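PDB 6HG6: L-glyceraldehyde 3-phosphate reductase from Clostridium beijerinckii, which acts as an NADPH-dependent aldehyde reductase of the aldo-keto reductase family, linked to detoxification of furfural. Local coordinates for residues Ile219-Pro224 / Ser284-Asp289; Phe189-Asn194 / Glu291-Leu296; Tyr196-Arg201 / Met323-Ile328. One frame throughout, in Å; residues are numbered along the deposited sequence.

In the fold
All three contacts belong to one barrel of eight parallel strands, at different depths. Contact 2 lies deepest: strands 189-195 and 294-297 meet through side chains, with strand 218-222 between them in the sheet. Contact 1 takes that middle strand and packs its outer side against the end of helix 278-286, its centre about 8 Å from that of contact 2. Both are buried, lack hydrogen bonds between their segments and touch NADPH. Contact 3 is only partly buried, its centre about 20 Å from that of the chain, and joins the loop after strand 189-195 to helix 319-329; there a salt bridge supplements a small apolar patch. Trp285 of contact 1 packs against Arg201 of contact 3.

Contact 1: residues Ile219-Pro224 / Ser284-Asp289; sequences IIAFSP and SWVLKD. With NDP (NADPH dihydro-nicotinamide-adenine-dinucleotide phosphate), chain B.
Val286, in the last turn of its helix, meets Ile219-Pro224 with both methyl branches. The apolar contact is divided between them: Val286 CG1 presses on Ala221 CB at 3.3 Å, tighter than an ordinary carbon-carbon contact, while Val286 CG2 rests near Pro224 CB at 4.1 Å. The split follows from the torsion, which sets CG1 anti to the backbone N (chi1 160°) and CG2 beside it. No hydrogen bond links the two segments; what they share is this apolar contact.

On the other side of the strand the cofactor meets Phe222, whose CB points away from the helix. The nicotinamide lies over one face of its ring, with NADPH C3N 3.1 Å above the ring plane and over its centre. Past the strand end Pro224 serves both neighbours, its CB turned to Val286 and Pro224 CD 3.4 Å from the phosphate oxygen O1A of NADPH. Ionic bonding stays within the other segment, where Lys288 NZ reaches Asp289 OD2 at 2.9 Å; Lys209 is a second partner of that carboxylate.

A barrel strand with a helix against its outer side and cofactor at its C-terminal end is the arrangement of the (beta/alpha)8, or TIM, barrel used by aldo-keto reductases.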
loop_
_atom_site.group_PDB
_atom_site.type_symbol
_atom_site.label_atom_id
_atom_site.label_comp_id
_atom_site.label_asym_id
_atom_site.label_seq_id
_atom_site.Cartn_x
_atom_site.Cartn_y
_atom_site.Cartn_z
ATOM N N ILE A 219 6.190 7.520 -0.585
ATOM C CA ILE A 219 5.246 7.069 0.456
ATOM C C ILE A 219 4.074 6.414 -0.244
ATOM O O ILE A 219 3.485 7.018 -1.125
ATOM C CB ILE A 219 4.740 8.214 1.344
ATOM C CG1 ILE A 219 5.895 8.994 1.967
ATOM C CG2 ILE A 219 3.770 7.631 2.388
ATOM C CD1 ILE A 219 5.511 10.264 2.623
ATOM N N ILE A 220 3.662 5.262 0.242
ATOM C CA ILE A 220 2.401 4.642 -0.243
ATOM C C ILE A 220 1.543 4.542 1.014
ATOM O O ILE A 220 1.990 4.003 2.039
ATOM C CB ILE A 220 2.644 3.330 -1.037
ATOM C CG1 ILE A 220 1.307 2.743 -1.477
ATOM C CG2 ILE A 220 3.467 2.276 -0.289
ATOM C CD1 ILE A 220 1.449 1.553 -2.417
ATOM N N ALA A 221 0.391 5.195 0.989
ATOM C CA ALA A 221 -0.499 5.330 2.147
ATOM C C ALA A 221 -1.477 4.172 2.178
ATOM O O ALA A 221 -2.166 3.944 1.187
ATOM C CB ALA A 221 -1.233 6.633 2.033
ATOM N N PHE A 222 -1.607 3.504 3.311
ATOM C CA PHE A 222 -2.646 2.463 3.402
ATOM C C PHE A 222 -3.721 2.833 4.409
ATOM O O PHE A 222 -3.555 3.788 5.213
ATOM C CB PHE A 222 -2.000 1.126 3.648
ATOM C CG PHE A 222 -1.412 0.926 5.006
ATOM C CD1 PHE A 222 -2.191 0.445 6.040
ATOM C CD2 PHE A 222 -0.043 1.036 5.188
ATOM C CE1 PHE A 222 -1.618 0.172 7.277
ATOM C CE2 PHE A 222 0.529 0.728 6.421
ATOM C CZ PHE A 222 -0.251 0.322 7.463
ATOM N N SER A 223 -4.824 2.084 4.355
ATOM C CA SER A 223 -6.046 2.296 5.159
ATOM C C SER A 223 -6.552 3.726 4.998
ATOM O O SER A 223 -6.918 4.357 5.989
ATOM C CB SER A 223 -5.804 2.010 6.605
ATOM O OG SER A 223 -7.009 2.174 7.317
ATOM N N PRO A 224 -6.604 4.271 3.762
ATOM C CA PRO A 224 -7.110 5.634 3.555
ATOM C C PRO A 224 -8.595 5.825 3.907
ATOM O O PRO A 224 -9.012 6.979 4.035
ATOM C CB PRO A 224 -6.969 5.821 2.041
ATOM C CG PRO A 224 -7.033 4.397 1.500
ATOM C CD PRO A 224 -6.225 3.617 2.503
ATOM N N SER A 284 -8.577 11.037 -2.579
ATOM C CA SER A 284 -8.014 12.289 -3.153
ATOM C C SER A 284 -7.216 13.030 -2.077
ATOM O O SER A 284 -6.143 13.543 -2.385
ATOM C CB SER A 284 -9.045 13.158 -3.731
ATOM O OG SER A 284 -9.720 12.484 -4.763
ATOM N N TRP A 285 -7.715 13.079 -0.844
ATOM C CA TRP A 285 -7.041 13.854 0.218
ATOM C C TRP A 285 -5.667 13.248 0.524
ATOM O O TRP A 285 -4.680 13.990 0.684
ATOM C CB TRP A 285 -7.973 13.943 1.434
ATOM C CG TRP A 285 -7.387 14.737 2.549
ATOM C CD1 TRP A 285 -7.608 16.053 2.799
ATOM C CD2 TRP A 285 -6.487 14.278 3.571
ATOM N NE1 TRP A 285 -6.902 16.436 3.899
ATOM C CE2 TRP A 285 -6.214 15.389 4.398
ATOM C CE3 TRP A 285 -5.908 13.056 3.884
ATOM C CZ2 TRP A 285 -5.350 15.321 5.485
ATOM C CZ3 TRP A 285 -5.063 12.988 4.972
ATOM C CH2 TRP A 285 -4.814 14.098 5.770
ATOM N N VAL A 286 -5.576 11.939 0.645
ATOM C CA VAL A 286 -4.286 11.288 0.950
ATOM C C VAL A 286 -3.237 11.637 -0.122
ATOM O O VAL A 286 -2.042 11.670 0.226
ATOM C CB VAL A 286 -4.515 9.775 1.105
ATOM C CG1 VAL A 286 -3.270 9.016 0.948
ATOM C CG2 VAL A 286 -5.180 9.488 2.436
ATOM N N LEU A 287 -3.653 11.844 -1.357
ATOM C CA LEU A 287 -2.761 12.149 -2.518
ATOM C C LEU A 287 -2.532 13.653 -2.713
ATOM O O LEU A 287 -1.888 14.028 -3.704
ATOM C CB LEU A 287 -3.389 11.583 -3.796
ATOM C CG LEU A 287 -3.332 10.057 -3.928
ATOM C CD1 LEU A 287 -4.180 9.627 -5.104
ATOM C CD2 LEU A 287 -1.917 9.525 -4.062
ATOM N N LYS A 288 -3.068 14.510 -1.870
ATOM C CA LYS A 288 -3.039 15.960 -2.189
ATOM C C LYS A 288 -1.601 16.486 -2.271
ATOM O O LYS A 288 -1.385 17.467 -3.009
ATOM C CB LYS A 288 -3.892 16.743 -1.191
ATOM C CG LYS A 288 -3.363 16.896 0.223
ATOM C CD LYS A 288 -4.447 17.487 1.102
ATOM C CE LYS A 288 -3.985 18.032 2.433
ATOM N NZ LYS A 288 -2.887 17.302 3.051
ATOM N N ASP A 289 -0.734 16.010 -1.406
ATOM C CA ASP A 289 0.684 16.442 -1.301
ATOM C C ASP A 289 1.570 15.537 -2.166
ATOM O O ASP A 289 1.449 14.312 -2.113
ATOM C CB ASP A 289 1.135 16.475 0.158
ATOM C CG ASP A 289 0.309 17.427 1.011
ATOM O OD1 ASP A 289 0.043 18.586 0.571
ATOM O OD2 ASP A 289 -0.133 16.991 2.078
HETATM P PA NDP B . -9.002 0.893 2.380
HETATM O O1A NDP B . -8.879 1.829 3.535
HETATM O O2A NDP B . -8.963 1.314 0.946
HETATM O O5B NDP B . -10.262 -0.081 2.606
HETATM C C5B NDP B . -10.590 -1.069 1.593
HETATM C C4B NDP B . -11.993 -1.568 1.816
HETATM O O4B NDP B . -12.884 -0.423 1.815
HETATM C C3B NDP B . -12.566 -2.522 0.758
HETATM O O3B NDP B . -12.276 -3.894 1.013
HETATM C C2B NDP B . -14.056 -2.235 0.880
HETATM O O2B NDP B . -14.526 -2.934 2.029
HETATM C C1B NDP B . -14.076 -0.733 1.136
HETATM N N9A NDP B . -14.121 0.112 -0.052
HETATM C C8A NDP B . -13.149 0.260 -1.010
HETATM N N7A NDP B . -13.454 1.139 -1.932
HETATM C C5A NDP B . -14.708 1.603 -1.561
HETATM C C6A NDP B . -15.575 2.554 -2.134
HETATM N N6A NDP B . -15.295 3.231 -3.244
HETATM N N1A NDP B . -16.754 2.792 -1.502
HETATM C C2A NDP B . -17.027 2.107 -0.382
HETATM N N3A NDP B . -16.287 1.198 0.249
HETATM C C4A NDP B . -15.125 0.987 -0.395
HETATM O O3 NDP B . -7.765 -0.145 2.472
HETATM P PN NDP B . -7.374 -1.370 3.425
HETATM O O1N NDP B . -8.075 -2.578 2.899
HETATM O O2N NDP B . -7.499 -1.004 4.869
HETATM O O5D NDP B . -5.802 -1.491 3.084
HETATM C C5D NDP B . -5.410 -1.443 1.687
HETATM C C4D NDP B . -4.093 -2.163 1.518
HETATM O O4D NDP B . -3.088 -1.503 2.308
HETATM C C3D NDP B . -4.032 -3.604 2.017
HETATM O O3D NDP B . -4.650 -4.483 1.088
HETATM C C2D NDP B . -2.513 -3.779 2.137
HETATM O O2D NDP B . -1.951 -4.026 0.875
HETATM C C1D NDP B . -2.069 -2.422 2.673
HETATM N N1N NDP B . -1.917 -2.418 4.150
HETATM C C2N NDP B . -0.664 -2.323 4.705
HETATM C C3N NDP B . -0.422 -2.586 6.025
HETATM C C7N NDP B . 0.984 -2.465 6.551
HETATM O O7N NDP B . 1.937 -2.243 5.779
HETATM N N7N NDP B . 1.152 -2.635 7.862
HETATM C C4N NDP B . -1.597 -2.981 6.878
HETATM C C5N NDP B . -2.919 -2.852 6.229
HETATM C C6N NDP B . -3.031 -2.513 4.964
HETATM P P2B NDP B . -16.054 -3.460 2.002
HETATM O O1X NDP B . -16.563 -3.742 0.603
HETATM O O2X NDP B . -16.024 -4.718 2.856
HETATM O O3X NDP B . -16.796 -2.312 2.671
#

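Contact 2: residues Phe189-Asn194 / Glu291-Leu296; sequences FVINQN and EVTSVL. With NDP (NADPH dihydro-nicotinamide-adenine-dinucleotide phosphate), chain B.
Thr293 makes the first contact along Glu291-Leu296, and a slight one: Thr293 OG1 lies 4.4 Å from Ile191 CD1, the end of the isoleucine side chain. The hydroxyl itself has its polar partner elsewhere, in the backbone N of Ile219 on the strand between. Strand geometry begins at Ser294, whose OG is hydrogen-bonded to Pro26 O and to Ser29 OG, the latter in strand 28-31, so it links the last barrel strand to the first.

Leu296 carries the main contact. Leu296 CD2 sits over the face of the Gln193 amide, 3.5 Å from Gln193 CD and 3.6 Å from both Gln193 OE1 and NE2, and the two side chains cross at about a right angle. Gln193 spans the distance because it is extended, with CG anti to the backbone N (chi1 179°) and chi2 at 168°; the CA atoms of Gln193 and Leu296 are 9.0 Å apart. That spacing fits strands separated by strand 218-222, whose Ile220 touches Ile191, Gln193 and Leu296.

Both residues continue to the cofactor. Leu296 CG lies 3.4 Å from the ribose O4D of NADPH, and Gln193 NE2 lies close to the nicotinamide, 3.0 Å from NADPH O7N and 2.9 Å from its ring atom C2N. The methyl thus covers the flat amide while its nitrogen end faces the nicotinamide, consistent with apolar packing holding the amide of this NADPH-binding residue in place.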
loop_
_atom_site.group_PDB
_atom_site.type_symbol
_atom_site.label_atom_id
_atom_site.label_comp_id
_atom_site.label_asym_id
_atom_site.label_seq_id
_atom_site.Cartn_x
_atom_site.Cartn_y
_atom_site.Cartn_z
ATOM N N PHE A 189 16.569 1.802 -2.114
ATOM C CA PHE A 189 15.564 1.951 -1.049
ATOM C C PHE A 189 14.697 3.123 -1.509
ATOM O O PHE A 189 15.223 4.223 -1.582
ATOM C CB PHE A 189 16.246 2.195 0.300
ATOM C CG PHE A 189 15.282 2.691 1.347
ATOM C CD1 PHE A 189 14.003 2.178 1.429
ATOM C CD2 PHE A 189 15.632 3.683 2.238
ATOM C CE1 PHE A 189 13.076 2.694 2.337
ATOM C CE2 PHE A 189 14.733 4.165 3.186
ATOM C CZ PHE A 189 13.447 3.686 3.220
ATOM N N VAL A 190 13.457 2.876 -1.865
ATOM C CA VAL A 190 12.719 3.961 -2.548
ATOM C C VAL A 190 11.361 4.228 -1.927
ATOM O O VAL A 190 10.708 5.203 -2.413
ATOM C CB VAL A 190 12.568 3.630 -4.050
ATOM C CG1 VAL A 190 13.922 3.498 -4.744
ATOM C CG2 VAL A 190 11.694 2.405 -4.238
ATOM N N ILE A 191 10.900 3.431 -0.982
ATOM C CA ILE A 191 9.463 3.523 -0.612
ATOM C C ILE A 191 9.225 3.234 0.868
ATOM O O ILE A 191 9.756 2.257 1.413
ATOM C CB ILE A 191 8.613 2.606 -1.522
ATOM C CG1 ILE A 191 7.100 2.861 -1.422
ATOM C CG2 ILE A 191 8.924 1.143 -1.254
ATOM C CD1 ILE A 191 6.684 4.214 -1.864
ATOM N N ASN A 192 8.377 4.063 1.466
ATOM C CA ASN A 192 7.803 3.847 2.814
ATOM C C ASN A 192 6.323 3.513 2.637
ATOM O O ASN A 192 5.650 4.215 1.862
ATOM C CB ASN A 192 7.875 5.109 3.642
ATOM C CG ASN A 192 9.283 5.467 3.993
ATOM O OD1 ASN A 192 9.760 4.951 4.989
ATOM N ND2 ASN A 192 9.893 6.366 3.210
ATOM N N GLN A 193 5.822 2.529 3.361
ATOM C CA GLN A 193 4.390 2.187 3.381
ATOM C C GLN A 193 3.871 2.469 4.782
ATOM O O GLN A 193 4.324 1.841 5.733
ATOM C CB GLN A 193 4.111 0.762 2.940
ATOM C CG GLN A 193 2.638 0.430 2.982
ATOM C CD GLN A 193 2.347 -0.874 2.286
ATOM O OE1 GLN A 193 2.899 -1.179 1.220
ATOM N NE2 GLN A 193 1.488 -1.636 2.909
ATOM N N ASN A 194 2.934 3.398 4.896
ATOM C CA ASN A 194 2.427 3.876 6.198
ATOM C C ASN A 194 0.917 4.116 6.153
ATOM O O ASN A 194 0.372 4.479 5.107
ATOM C CB ASN A 194 3.156 5.127 6.687
ATOM C CG ASN A 194 4.622 4.930 6.993
ATOM O OD1 ASN A 194 5.407 4.771 6.065
ATOM N ND2 ASN A 194 4.979 4.911 8.279
ATOM N N GLU A 291 4.527 14.464 -1.882
ATOM C CA GLU A 291 5.398 13.468 -1.216
ATOM C C GLU A 291 4.635 12.156 -1.000
ATOM O O GLU A 291 5.268 11.137 -0.738
ATOM C CB GLU A 291 6.020 13.958 0.086
ATOM C CG GLU A 291 5.025 14.405 1.144
ATOM C CD GLU A 291 4.656 15.873 1.106
ATOM O OE1 GLU A 291 4.514 16.483 -0.029
ATOM O OE2 GLU A 291 4.514 16.427 2.236
ATOM N N VAL A 292 3.316 12.134 -1.148
ATOM C CA VAL A 292 2.583 10.839 -1.073
ATOM C C VAL A 292 2.510 10.319 -2.505
ATOM O O VAL A 292 1.921 10.974 -3.362
ATOM C CB VAL A 292 1.204 10.962 -0.413
ATOM C CG1 VAL A 292 0.471 9.631 -0.484
ATOM C CG2 VAL A 292 1.380 11.412 1.029
ATOM N N THR A 293 3.168 9.219 -2.759
ATOM C CA THR A 293 3.310 8.689 -4.139
ATOM C C THR A 293 2.014 8.021 -4.613
ATOM O O THR A 293 1.542 8.288 -5.719
ATOM C CB THR A 293 4.436 7.668 -4.189
ATOM O OG1 THR A 293 5.585 8.192 -3.519
ATOM C CG2 THR A 293 4.737 7.264 -5.620
ATOM N N SER A 294 1.411 7.234 -3.751
ATOM C CA SER A 294 0.286 6.350 -4.113
ATOM C C SER A 294 -0.583 6.090 -2.899
ATOM O O SER A 294 -0.121 6.206 -1.750
ATOM C CB SER A 294 0.837 5.018 -4.611
ATOM O OG SER A 294 -0.163 4.180 -5.153
ATOM N N VAL A 295 -1.830 5.796 -3.172
ATOM C CA VAL A 295 -2.740 5.340 -2.085
ATOM C C VAL A 295 -3.088 3.879 -2.382
ATOM O O VAL A 295 -3.473 3.535 -3.535
ATOM C CB VAL A 295 -3.978 6.228 -1.957
ATOM C CG1 VAL A 295 -4.785 6.251 -3.237
ATOM C CG2 VAL A 295 -4.828 5.782 -0.775
ATOM N N LEU A 296 -2.999 3.078 -1.339
ATOM C CA LEU A 296 -3.223 1.635 -1.430
ATOM C C LEU A 296 -4.649 1.335 -1.014
ATOM O O LEU A 296 -5.048 1.695 0.127
ATOM C CB LEU A 296 -2.093 1.104 -0.542
ATOM C CG LEU A 296 -1.733 -0.343 -0.601
ATOM C CD1 LEU A 296 -1.735 -0.942 -1.991
ATOM C CD2 LEU A 296 -0.427 -0.514 0.119
HETATM P PA NDP B . -9.002 0.893 2.380
HETATM O O1A NDP B . -8.879 1.829 3.535
HETATM O O2A NDP B . -8.963 1.314 0.946
HETATM O O5B NDP B . -10.262 -0.081 2.606
HETATM C C5B NDP B . -10.590 -1.069 1.593
HETATM C C4B NDP B . -11.993 -1.568 1.816
HETATM O O4B NDP B . -12.884 -0.423 1.815
HETATM C C3B NDP B . -12.566 -2.522 0.758
HETATM O O3B NDP B . -12.276 -3.894 1.013
HETATM C C2B NDP B . -14.056 -2.235 0.880
HETATM O O2B NDP B . -14.526 -2.934 2.029
HETATM C C1B NDP B . -14.076 -0.733 1.136
HETATM N N9A NDP B . -14.121 0.112 -0.052
HETATM C C8A NDP B . -13.149 0.260 -1.010
HETATM N N7A NDP B . -13.454 1.139 -1.932
HETATM C C5A NDP B . -14.708 1.603 -1.561
HETATM C C6A NDP B . -15.575 2.554 -2.134
HETATM N N6A NDP B . -15.295 3.231 -3.244
HETATM N N1A NDP B . -16.754 2.792 -1.502
HETATM C C2A NDP B . -17.027 2.107 -0.382
HETATM N N3A NDP B . -16.287 1.198 0.249
HETATM C C4A NDP B . -15.125 0.987 -0.395
HETATM O O3 NDP B . -7.765 -0.145 2.472
HETATM P PN NDP B . -7.374 -1.370 3.425
HETATM O O1N NDP B . -8.075 -2.578 2.899
HETATM O O2N NDP B . -7.499 -1.004 4.869
HETATM O O5D NDP B . -5.802 -1.491 3.084
HETATM C C5D NDP B . -5.410 -1.443 1.687
HETATM C C4D NDP B . -4.093 -2.163 1.518
HETATM O O4D NDP B . -3.088 -1.503 2.308
HETATM C C3D NDP B . -4.032 -3.604 2.017
HETATM O O3D NDP B . -4.650 -4.483 1.088
HETATM C C2D NDP B . -2.513 -3.779 2.137
HETATM O O2D NDP B . -1.951 -4.026 0.875
HETATM C C1D NDP B . -2.069 -2.422 2.673
HETATM N N1N NDP B . -1.917 -2.418 4.150
HETATM C C2N NDP B . -0.664 -2.323 4.705
HETATM C C3N NDP B . -0.422 -2.586 6.025
HETATM C C7N NDP B . 0.984 -2.465 6.551
HETATM O O7N NDP B . 1.937 -2.243 5.779
HETATM N N7N NDP B . 1.152 -2.635 7.862
HETATM C C4N NDP B . -1.597 -2.981 6.878
HETATM C C5N NDP B . -2.919 -2.852 6.229
HETATM C C6N NDP B . -3.031 -2.513 4.964
HETATM P P2B NDP B . -16.054 -3.460 2.002
HETATM O O1X NDP B . -16.563 -3.742 0.603
HETATM O O2X NDP B . -16.024 -4.718 2.856
HETATM O O3X NDP B . -16.796 -2.312 2.671
#

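Contact 3: residues Tyr196-Arg201 / Met323-Ile328; sequences YSIFDR and MMIDEI
Ile198 and Ile325 form the close-packed part of the contact. Their side chains cross at about a right angle, CG2 of Ile198 lying 3.8 Å from CG2 of Ile325, and the CD1 of Ile198 is 4.1 Å from the same methyl. In both residues CG2 stands anti to the backbone N, and these two methyls are the ones that meet. Trp285 of helix 278-286 also touches Ile198, Ile325 and Arg201.

The loop is shaped by a type I beta turn from Ser197 to Asp200, which follows barrel strand 189-195; its partner, helix 319-329, is the last helix of the TIM-barrel chain. The contact therefore fastens a loop at the C-terminal end of a strand to the C-terminal helix.

Toward solvent the chemistry becomes ionic. Arg201 NE donates to Ile198 O at 2.8 Å, nearly straight at 171° though from above the carbonyl plane, which should limit rotation of the guanidinium. Its end-on nitrogens then both grip one oxygen of the exposed Asp326: Arg201 NH1 reaches Asp326 OD1 at 2.8 Å and Arg201 NH2 the same atom at 3.0 Å. OD1 lies in the guanidinium plane, but the carboxylate is turned 50° from that plane, and both donors approach from one face of it. A water donates to Asp326 OD2 at 2.7 Å and weakly accepts from Arg201 NH2, which also forms a salt bridge with Glu204.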
loop_
_atom_site.group_PDB
_atom_site.type_symbol
_atom_site.label_atom_id
_atom_site.label_comp_id
_atom_site.label_asym_id
_atom_site.label_seq_id
_atom_site.Cartn_x
_atom_site.Cartn_y
_atom_site.Cartn_z
ATOM N N TYR A 196 -2.301 6.168 6.598
ATOM C CA TYR A 196 -2.597 7.616 6.467
ATOM C C TYR A 196 -4.019 7.810 5.989
ATOM O O TYR A 196 -4.389 7.174 5.002
ATOM C CB TYR A 196 -1.613 8.245 5.483
ATOM C CG TYR A 196 -1.590 9.748 5.424
ATOM C CD1 TYR A 196 -1.699 10.536 6.559
ATOM C CD2 TYR A 196 -1.417 10.407 4.214
ATOM C CE1 TYR A 196 -1.678 11.929 6.483
ATOM C CE2 TYR A 196 -1.337 11.786 4.134
ATOM C CZ TYR A 196 -1.470 12.563 5.266
ATOM O OH TYR A 196 -1.417 13.928 5.155
ATOM N N SER A 197 -4.783 8.633 6.689
ATOM C CA SER A 197 -6.166 8.974 6.291
ATOM C C SER A 197 -6.516 10.329 6.878
ATOM O O SER A 197 -5.792 10.824 7.738
ATOM C CB SER A 197 -7.155 7.959 6.771
ATOM O OG SER A 197 -7.245 8.037 8.180
ATOM N N ILE A 198 -7.655 10.853 6.481
ATOM C CA ILE A 198 -8.197 12.070 7.137
ATOM C C ILE A 198 -8.244 11.856 8.662
ATOM O O ILE A 198 -8.000 12.841 9.385
ATOM C CB ILE A 198 -9.561 12.408 6.529
ATOM C CG1 ILE A 198 -9.358 12.937 5.105
ATOM C CG2 ILE A 198 -10.322 13.382 7.402
ATOM C CD1 ILE A 198 -10.628 13.169 4.337
ATOM N N PHE A 199 -8.531 10.635 9.143
ATOM C CA PHE A 199 -8.665 10.325 10.596
ATOM C C PHE A 199 -7.361 9.818 11.237
ATOM O O PHE A 199 -7.321 9.697 12.491
ATOM C CB PHE A 199 -9.799 9.330 10.827
ATOM C CG PHE A 199 -11.167 9.932 10.689
ATOM C CD1 PHE A 199 -11.483 11.109 11.335
ATOM C CD2 PHE A 199 -12.122 9.335 9.887
ATOM C CE1 PHE A 199 -12.746 11.664 11.219
ATOM C CE2 PHE A 199 -13.392 9.887 9.773
ATOM C CZ PHE A 199 -13.685 11.073 10.402
ATOM N N ASP A 200 -6.306 9.590 10.473
ATOM C CA ASP A 200 -5.026 9.119 11.043
ATOM C C ASP A 200 -3.887 9.972 10.492
ATOM O O ASP A 200 -3.415 9.700 9.378
ATOM C CB ASP A 200 -4.823 7.629 10.792
ATOM C CG ASP A 200 -3.625 7.102 11.544
ATOM O OD1 ASP A 200 -2.847 7.918 12.074
ATOM O OD2 ASP A 200 -3.487 5.879 11.602
ATOM N N ARG A 201 -3.442 10.930 11.295
ATOM C CA ARG A 201 -2.392 11.897 10.905
ATOM C C ARG A 201 -1.033 11.485 11.453
ATOM O O ARG A 201 -0.153 12.364 11.563
ATOM C CB ARG A 201 -2.787 13.274 11.437
ATOM C CG ARG A 201 -4.168 13.724 10.989
ATOM C CD ARG A 201 -4.402 13.632 9.484
ATOM N NE ARG A 201 -5.652 14.309 9.139
ATOM C CZ ARG A 201 -5.798 15.601 8.831
ATOM N NH1 ARG A 201 -7.005 16.063 8.573
ATOM N NH2 ARG A 201 -4.772 16.434 8.786
ATOM N N MET A 323 -8.891 23.444 5.426
ATOM C CA MET A 323 -9.010 23.896 6.833
ATOM C C MET A 323 -10.303 23.319 7.440
ATOM O O MET A 323 -10.315 23.075 8.710
ATOM C CB MET A 323 -9.013 25.418 6.928
ATOM C CG MET A 323 -10.343 25.980 6.645
ATOM S SD MET A 323 -11.257 26.632 8.055
ATOM C CE MET A 323 -10.517 25.794 9.447
ATOM N N MET A 324 -11.340 23.059 6.600
ATOM C CA MET A 324 -12.604 22.476 7.111
ATOM C C MET A 324 -12.374 20.999 7.457
ATOM O O MET A 324 -12.829 20.533 8.515
ATOM C CB MET A 324 -13.717 22.593 6.072
ATOM C CG MET A 324 -14.213 24.018 5.969
ATOM S SD MET A 324 -15.408 23.985 4.413
ATOM C CE MET A 324 -16.877 23.362 5.623
ATOM N N ILE A 325 -11.679 20.289 6.579
ATOM C CA ILE A 325 -11.409 18.842 6.782
ATOM C C ILE A 325 -10.558 18.659 8.057
ATOM O O ILE A 325 -10.654 17.617 8.772
ATOM C CB ILE A 325 -10.728 18.231 5.555
ATOM C CG1 ILE A 325 -11.727 18.110 4.406
ATOM C CG2 ILE A 325 -10.134 16.900 5.939
ATOM C CD1 ILE A 325 -11.085 17.791 3.078
ATOM N N ASP A 326 -9.572 19.546 8.229
ATOM C CA ASP A 326 -8.726 19.524 9.449
ATOM C C ASP A 326 -9.557 19.862 10.697
ATOM O O ASP A 326 -9.490 19.119 11.701
ATOM C CB ASP A 326 -7.569 20.502 9.329
ATOM C CG ASP A 326 -6.461 19.981 8.430
ATOM O OD1 ASP A 326 -6.537 18.758 7.956
ATOM O OD2 ASP A 326 -5.502 20.767 8.229
ATOM N N GLU A 327 -10.362 20.902 10.655
ATOM C CA GLU A 327 -11.101 21.281 11.880
ATOM C C GLU A 327 -12.080 20.142 12.251
ATOM O O GLU A 327 -12.264 19.876 13.520
ATOM C CB GLU A 327 -11.728 22.665 11.697
ATOM C CG GLU A 327 -12.237 23.251 13.005
ATOM C CD GLU A 327 -13.620 22.786 13.416
ATOM O OE1 GLU A 327 -14.067 23.183 14.555
ATOM O OE2 GLU A 327 -14.285 22.091 12.576
ATOM N N ILE A 328 -12.679 19.496 11.214
ATOM C CA ILE A 328 -13.730 18.448 11.381
ATOM C C ILE A 328 -13.094 17.154 11.894
ATOM O O ILE A 328 -13.689 16.515 12.761
ATOM C CB ILE A 328 -14.504 18.181 10.070
ATOM C CG1 ILE A 328 -15.404 19.340 9.636
ATOM C CG2 ILE A 328 -15.317 16.904 10.186
ATOM C CD1 ILE A 328 -15.936 19.183 8.214
HETATM O O HOH W 1 -3.319 19.207 8.000
#